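Local coordinates for DUF1893 domain-containing protein (Thermotoga maritima, PDB 1VK9) that is of unknown function but binds zinc ions and has a cytidine deaminase-like fold, at residues K27-S31 with E42-S46; V51-F55 with F78-M82; L17-A21 with L33-G37. All coordinates share one frame; numbering follows the deposited sequence.

Contact 1: K27-S31 with E42-S46; sequences KKDLS and ESKDS
S31 lies beside K44, their CA atoms 4.5 Å apart, while the chain directions of 27-31 and 42-46 differ by 60°, so the backbones meet over a short length only. S31 grips the other segment twice. Its N-H gives a nearly straight bond (165°) to the carbonyl O of S43, in the carbonyl plane, N to O 2.8 Å. Its OG, set between backbone N and carbonyl carbon by a chi1 of 68°, donates to the carbonyl O of D45 at 2.7 Å. At the other end K28 NZ forms a salt bridge with E42 OE1 (2.5 Å), which accepts through its syn lone pair. The K28 chain, bent at chi3, meets the extended E42 chain at about a right angle. Between these polar ends L30 CD1 rests 3.8 Å from E42 CG; on the outer flank D29 O lies 3.7 Å from K44 CB. S39 OG hydrogen-bonds E42 OE2, so both carboxylate oxygens are held. An alanine in place of E42 is likely to leave the K28 ammonium without its carboxylate mate and open a gap beside L30. S31 also shares a backbone bond with K69, and S43 one with L32. The contact thus joins the loop after helix 15-27 to the end of strand 39-43 and the loop after it, where S43 and D45 touch P50 of helix 49-57.

Contact 2: V51-F55 with F78-M82; sequences VVELF and FLLKM
F55 and F78 form a T-shaped pair at the centre of this helix contact: the edge of F78 points at the face of F55, with ring centroids 5.0 Å apart and planes at 82°. F78 CD1 is the atom that lands on the F55 face, displaced from the ring centre toward the rim. The aliphatic part of K81 fills in at the F55 edge, its CG 3.9 Å from F55 CE1. M82, a selenomethionine, completes the first shell with an oblique Met-aromatic contact, its SE 5.3 Å from the F55 ring centroid. The same selenium touches L54 CG at 3.9 Å, so its bent chain lies against two successive residues of helix 49-57. On the far flank V51 CG1 presses on F78 CB (3.5 Å) and V52 CG2 meets F78 CZ (3.9 Å). F78 CG stands anti to its carbonyl carbon (chi1 -80°), and the ring is thereby carried into the groove between these valines and F55. No hydrogen bond crosses the contact. Farther out, I141 and V144 of helix 137-145 pack on F78, and L145 on V52. L79 reaches V66 and V51 reaches D68, placing both helices against strand 65-68. The segment axes run close to parallel, 21° apart and 10.4 Å at closest approach. Helix 73-82 is the connection of a beta-alpha-beta crossover between parallel strands 65-68 and 86-93, and its pairing with helix 49-57 on one sheet face is consistent with the cytidine deaminase-like alpha/beta fold.

Contact 3: L17-A21 with L33-G37; sequences LLRSA and LAYSG
Y35 and A21 join strand 32-35 to helix 15-27, a helix-on-sheet packing within the cytidine deaminase-like alpha/beta fold; the segment axes pass 9.6 Å apart at 141°. The tight part is apolar, centred on the Y35 ring. A21 CB sits over a face of that ring in a CH-pi contact, 4.0 Å from the centroid and 27° off the ring normal. Y35 CG stands opposite the backbone N (chi1 -173°), which stretches the ring toward the helix. L33 CD2 closes in beside it, 4.0 Å from A21 CB, and L17 CG reaches Y35 CE2 at 3.9 Å. L65 and I67 of strand 65-68 touch A21 on this buried side. Toward solvent the packing thins out. S20 CB comes to 3.5 Å from Y35 OH, and L17 CD2 merely approaches the backbone of S36 and exposed G37. No hydrogen bond spans helix and strand, so apolar contact carries the interface. The backbone of G37 turns through angles where a side chain would collide with the S36 carbonyl oxygen. Bending back there, the chain brings G37 N to 3.3 Å above the other face of Y35, near the rim of the ring.

Contact 3 and contact 1 interleave along the chain, 17-21, 27-31, 33-37, 42-46, and both close before contact 2 begins. Their centres are about 14 Å apart, on neighbouring antiparallel strands 32-35 and 39-43, and they meet where E42 CG packs on L33 CD1. Contact 2 lies about 16 Å from contact 1 and 17 Å from contact 3, between centres. Strand 39-43 leads into helix 49-57, and the like-charged carboxylates of D45 and of E53 on that helix lie close. Contacts 2 and 3 share strand 65-68, whose alternate residues face their helices on opposite sides; contact 1 ties the loop after helix 15-27 to the sheet between, a helix-sheet-helix layering consistent with the cytidine deaminase-like fold.

Contact 1: K27-S31 with E42-S46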
# COMPACT_ATOMS: atom_id res chain seq x y z
N LYS A 27 -15.20 -8.59 6.90
CA LYS A 27 -16.05 -8.63 8.10
C LYS A 27 -16.02 -7.36 8.97
O LYS A 27 -16.94 -7.13 9.74
CB LYS A 27 -15.70 -9.86 8.95
CG LYS A 27 -16.76 -10.29 9.97
CD LYS A 27 -16.12 -10.95 11.20
CE LYS A 27 -17.18 -11.48 12.17
NZ LYS A 27 -16.63 -12.53 13.08
N LYS A 28 -14.98 -6.53 8.85
CA LYS A 28 -14.80 -5.38 9.75
C LYS A 28 -14.84 -4.01 9.05
O LYS A 28 -14.45 -3.00 9.65
CB LYS A 28 -13.47 -5.51 10.53
CG LYS A 28 -13.47 -6.58 11.63
CD LYS A 28 -12.13 -6.63 12.36
CE LYS A 28 -12.31 -6.33 13.83
NZ LYS A 28 -11.00 -5.98 14.44
N ASP A 29 -15.33 -3.98 7.80
CA ASP A 29 -15.27 -2.80 6.92
C ASP A 29 -13.98 -1.97 7.12
O ASP A 29 -14.03 -0.78 7.45
CB ASP A 29 -16.55 -1.93 7.03
CG ASP A 29 -17.05 -1.40 5.64
OD1 ASP A 29 -16.30 -1.43 4.63
OD2 ASP A 29 -18.20 -0.91 5.47
N LEU A 30 -12.82 -2.60 6.93
CA LEU A 30 -11.52 -1.94 7.12
C LEU A 30 -11.11 -1.15 5.90
O LEU A 30 -11.60 -1.41 4.80
CB LEU A 30 -10.43 -2.97 7.44
CG LEU A 30 -10.45 -3.62 8.82
CD1 LEU A 30 -9.22 -4.50 9.00
CD2 LEU A 30 -10.54 -2.60 9.96
N SER A 31 -10.21 -0.20 6.06
CA SER A 31 -9.68 0.49 4.89
C SER A 31 -8.19 0.16 4.62
O SER A 31 -7.68 0.42 3.52
CB SER A 31 -9.95 2.00 4.95
OG SER A 31 -9.22 2.64 5.99
N GLU A 42 -4.76 -2.43 11.94
CA GLU A 42 -6.12 -2.31 11.42
C GLU A 42 -6.48 -0.83 11.43
O GLU A 42 -6.27 -0.15 12.46
CB GLU A 42 -7.11 -3.10 12.30
CG GLU A 42 -7.09 -4.61 12.09
CD GLU A 42 -8.10 -5.37 12.94
OE1 GLU A 42 -9.06 -4.74 13.45
OE2 GLU A 42 -7.95 -6.60 13.09
N SER A 43 -7.02 -0.32 10.32
CA SER A 43 -7.61 1.03 10.33
C SER A 43 -8.80 1.11 9.44
O SER A 43 -8.92 0.33 8.48
CB SER A 43 -6.61 2.10 9.90
OG SER A 43 -7.03 3.39 10.33
N LYS A 44 -9.69 2.05 9.76
CA LYS A 44 -10.82 2.37 8.87
C LYS A 44 -10.98 3.85 8.49
O LYS A 44 -11.97 4.20 7.88
CB LYS A 44 -12.12 1.76 9.39
CG LYS A 44 -12.71 2.41 10.64
CD LYS A 44 -13.14 1.37 11.68
CE LYS A 44 -14.45 0.70 11.29
NZ LYS A 44 -15.30 0.50 12.49
N ASP A 45 -10.00 4.71 8.80
CA ASP A 45 -10.01 6.12 8.34
C ASP A 45 -9.89 6.24 6.81
O ASP A 45 -9.66 5.26 6.09
CB ASP A 45 -8.89 6.98 8.98
CG ASP A 45 -8.63 6.67 10.46
OD1 ASP A 45 -9.61 6.54 11.24
OD2 ASP A 45 -7.44 6.59 10.92
N SER A 46 -10.02 7.47 6.31
CA SER A 46 -9.95 7.75 4.88
C SER A 46 -8.63 8.41 4.46
O SER A 46 -7.93 8.99 5.28
CB SER A 46 -11.15 8.58 4.43
OG SER A 46 -11.96 7.84 3.52

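Contact 2: V51-F55 with F78-M82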
# COMPACT_ATOMS: atom_id res chain seq x y z
N VAL A 51 -2.11 4.84 6.14
CA VAL A 51 -0.86 4.40 5.54
C VAL A 51 0.33 5.06 6.25
O VAL A 51 1.32 4.40 6.57
CB VAL A 51 -0.82 4.68 4.03
CG1 VAL A 51 0.50 4.27 3.45
CG2 VAL A 51 -1.92 3.91 3.33
N VAL A 52 0.20 6.36 6.51
CA VAL A 52 1.20 7.07 7.30
C VAL A 52 1.26 6.51 8.74
O VAL A 52 2.35 6.23 9.22
CB VAL A 52 0.96 8.60 7.27
CG1 VAL A 52 1.92 9.34 8.19
CG2 VAL A 52 1.11 9.12 5.84
N GLU A 53 0.11 6.33 9.41
CA GLU A 53 0.09 5.72 10.75
C GLU A 53 0.88 4.41 10.63
O GLU A 53 1.86 4.20 11.36
CB GLU A 53 -1.35 5.52 11.30
CG GLU A 53 -2.08 6.76 11.87
CD GLU A 53 -3.49 6.49 12.47
OE1 GLU A 53 -3.55 5.98 13.63
OE2 GLU A 53 -4.55 6.82 11.84
N LEU A 54 0.52 3.54 9.69
CA LEU A 54 1.21 2.27 9.49
C LEU A 54 2.73 2.44 9.28
O LEU A 54 3.53 1.74 9.90
CB LEU A 54 0.60 1.51 8.31
CG LEU A 54 1.24 0.19 7.85
CD1 LEU A 54 1.33 -0.82 8.98
CD2 LEU A 54 0.47 -0.39 6.66
N PHE A 55 3.12 3.36 8.41
CA PHE A 55 4.52 3.69 8.18
C PHE A 55 5.26 4.10 9.46
O PHE A 55 6.40 3.72 9.67
CB PHE A 55 4.61 4.81 7.17
CG PHE A 55 5.98 5.01 6.59
CD1 PHE A 55 6.42 4.23 5.53
CD2 PHE A 55 6.82 6.01 7.07
CE1 PHE A 55 7.69 4.42 4.98
CE2 PHE A 55 8.08 6.21 6.54
CZ PHE A 55 8.53 5.42 5.50
N PHE A 78 4.78 4.41 0.06
CA PHE A 78 4.91 4.03 1.46
C PHE A 78 5.01 2.50 1.58
O PHE A 78 5.96 1.98 2.20
CB PHE A 78 3.74 4.55 2.27
CG PHE A 78 3.86 6.00 2.63
CD1 PHE A 78 4.63 6.39 3.71
CD2 PHE A 78 3.21 6.97 1.90
CE1 PHE A 78 4.75 7.72 4.05
CE2 PHE A 78 3.33 8.30 2.24
CZ PHE A 78 4.10 8.67 3.31
N LEU A 79 4.07 1.81 0.95
CA LEU A 79 4.04 0.37 1.03
C LEU A 79 5.33 -0.26 0.43
O LEU A 79 5.88 -1.19 1.01
CB LEU A 79 2.74 -0.16 0.39
CG LEU A 79 1.43 0.22 1.11
CD1 LEU A 79 0.19 -0.22 0.32
CD2 LEU A 79 1.36 -0.32 2.55
N LEU A 80 5.83 0.29 -0.69
CA LEU A 80 7.05 -0.24 -1.32
C LEU A 80 8.23 -0.17 -0.36
O LEU A 80 9.01 -1.13 -0.24
CB LEU A 80 7.41 0.52 -2.59
CG LEU A 80 6.72 0.11 -3.89
CD1 LEU A 80 7.34 0.85 -5.06
CD2 LEU A 80 6.79 -1.37 -4.14
N LYS A 81 8.34 0.96 0.33
CA LYS A 81 9.44 1.13 1.27
C LYS A 81 9.36 0.11 2.41
O LYS A 81 10.40 -0.34 2.92
CB LYS A 81 9.51 2.57 1.79
CG LYS A 81 10.57 2.82 2.85
CD LYS A 81 11.99 2.61 2.28
CE LYS A 81 12.88 3.85 2.40
NZ LYS A 81 13.33 3.88 3.78
N MSE A 82 8.15 -0.29 2.78
CA MSE A 82 8.00 -1.15 3.94
C MSE A 82 8.26 -2.61 3.62
O MSE A 82 8.38 -3.43 4.53
CB MSE A 82 6.64 -0.97 4.57
CG MSE A 82 6.54 0.30 5.36
SE MSE A 82 4.81 0.46 6.22
CE MSE A 82 3.81 1.08 4.67

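Contact 3: L17-A21 with L33-G37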
# COMPACT_ATOMS: atom_id res chain seq x y z
N LEU A 17 -3.37 -17.29 3.62
CA LEU A 17 -3.18 -16.16 4.52
C LEU A 17 -3.92 -14.96 3.93
O LEU A 17 -4.59 -14.20 4.64
CB LEU A 17 -1.70 -15.83 4.69
CG LEU A 17 -1.06 -16.01 6.07
CD1 LEU A 17 -0.89 -17.49 6.46
CD2 LEU A 17 0.29 -15.29 6.10
N LEU A 18 -3.78 -14.80 2.62
CA LEU A 18 -4.54 -13.79 1.91
C LEU A 18 -6.01 -14.08 2.13
O LEU A 18 -6.75 -13.20 2.52
CB LEU A 18 -4.20 -13.79 0.42
CG LEU A 18 -4.91 -12.74 -0.43
CD1 LEU A 18 -4.75 -11.37 0.20
CD2 LEU A 18 -4.41 -12.76 -1.86
N ARG A 19 -6.41 -15.33 1.90
CA ARG A 19 -7.78 -15.77 2.14
C ARG A 19 -8.27 -15.37 3.53
O ARG A 19 -9.35 -14.82 3.66
CB ARG A 19 -7.88 -17.28 1.97
CG ARG A 19 -9.10 -17.80 1.22
CD ARG A 19 -9.20 -19.32 1.23
NE ARG A 19 -10.16 -19.79 0.24
N SER A 20 -7.46 -15.62 4.55
CA SER A 20 -7.79 -15.29 5.93
C SER A 20 -7.87 -13.80 6.20
O SER A 20 -8.74 -13.34 6.93
CB SER A 20 -6.76 -15.91 6.88
OG SER A 20 -7.04 -17.27 7.10
N ALA A 21 -6.94 -13.05 5.63
CA ALA A 21 -6.89 -11.61 5.86
C ALA A 21 -8.08 -10.93 5.22
O ALA A 21 -8.59 -9.95 5.76
CB ALA A 21 -5.59 -11.03 5.34
N LEU A 33 -5.17 -2.99 6.27
CA LEU A 33 -4.86 -4.08 7.17
C LEU A 33 -3.45 -4.60 6.87
O LEU A 33 -3.09 -4.75 5.68
CB LEU A 33 -5.88 -5.21 6.99
CG LEU A 33 -5.57 -6.56 7.63
CD1 LEU A 33 -5.70 -6.50 9.12
CD2 LEU A 33 -6.52 -7.59 7.09
N ALA A 34 -2.65 -4.83 7.91
CA ALA A 34 -1.43 -5.62 7.75
C ALA A 34 -1.58 -6.93 8.53
O ALA A 34 -2.03 -6.92 9.69
CB ALA A 34 -0.23 -4.85 8.18
N TYR A 35 -1.24 -8.04 7.88
CA TYR A 35 -1.54 -9.38 8.39
C TYR A 35 -0.34 -10.35 8.28
O TYR A 35 0.32 -10.44 7.24
CB TYR A 35 -2.76 -9.93 7.67
CG TYR A 35 -3.29 -11.25 8.19
CD1 TYR A 35 -4.18 -11.30 9.27
CD2 TYR A 35 -2.93 -12.46 7.59
CE1 TYR A 35 -4.69 -12.51 9.74
CE2 TYR A 35 -3.43 -13.67 8.05
CZ TYR A 35 -4.31 -13.69 9.13
OH TYR A 35 -4.80 -14.90 9.57
N SER A 36 -0.07 -11.08 9.36
CA SER A 36 1.07 -12.00 9.38
C SER A 36 0.68 -13.44 9.74
O SER A 36 1.52 -14.32 9.83
CB SER A 36 2.13 -11.50 10.36
OG SER A 36 1.65 -11.63 11.68
N GLY A 37 -0.61 -13.67 9.91
CA GLY A 37 -1.07 -14.92 10.46
C GLY A 37 -2.02 -14.48 11.53
O GLY A 37 -3.04 -15.12 11.78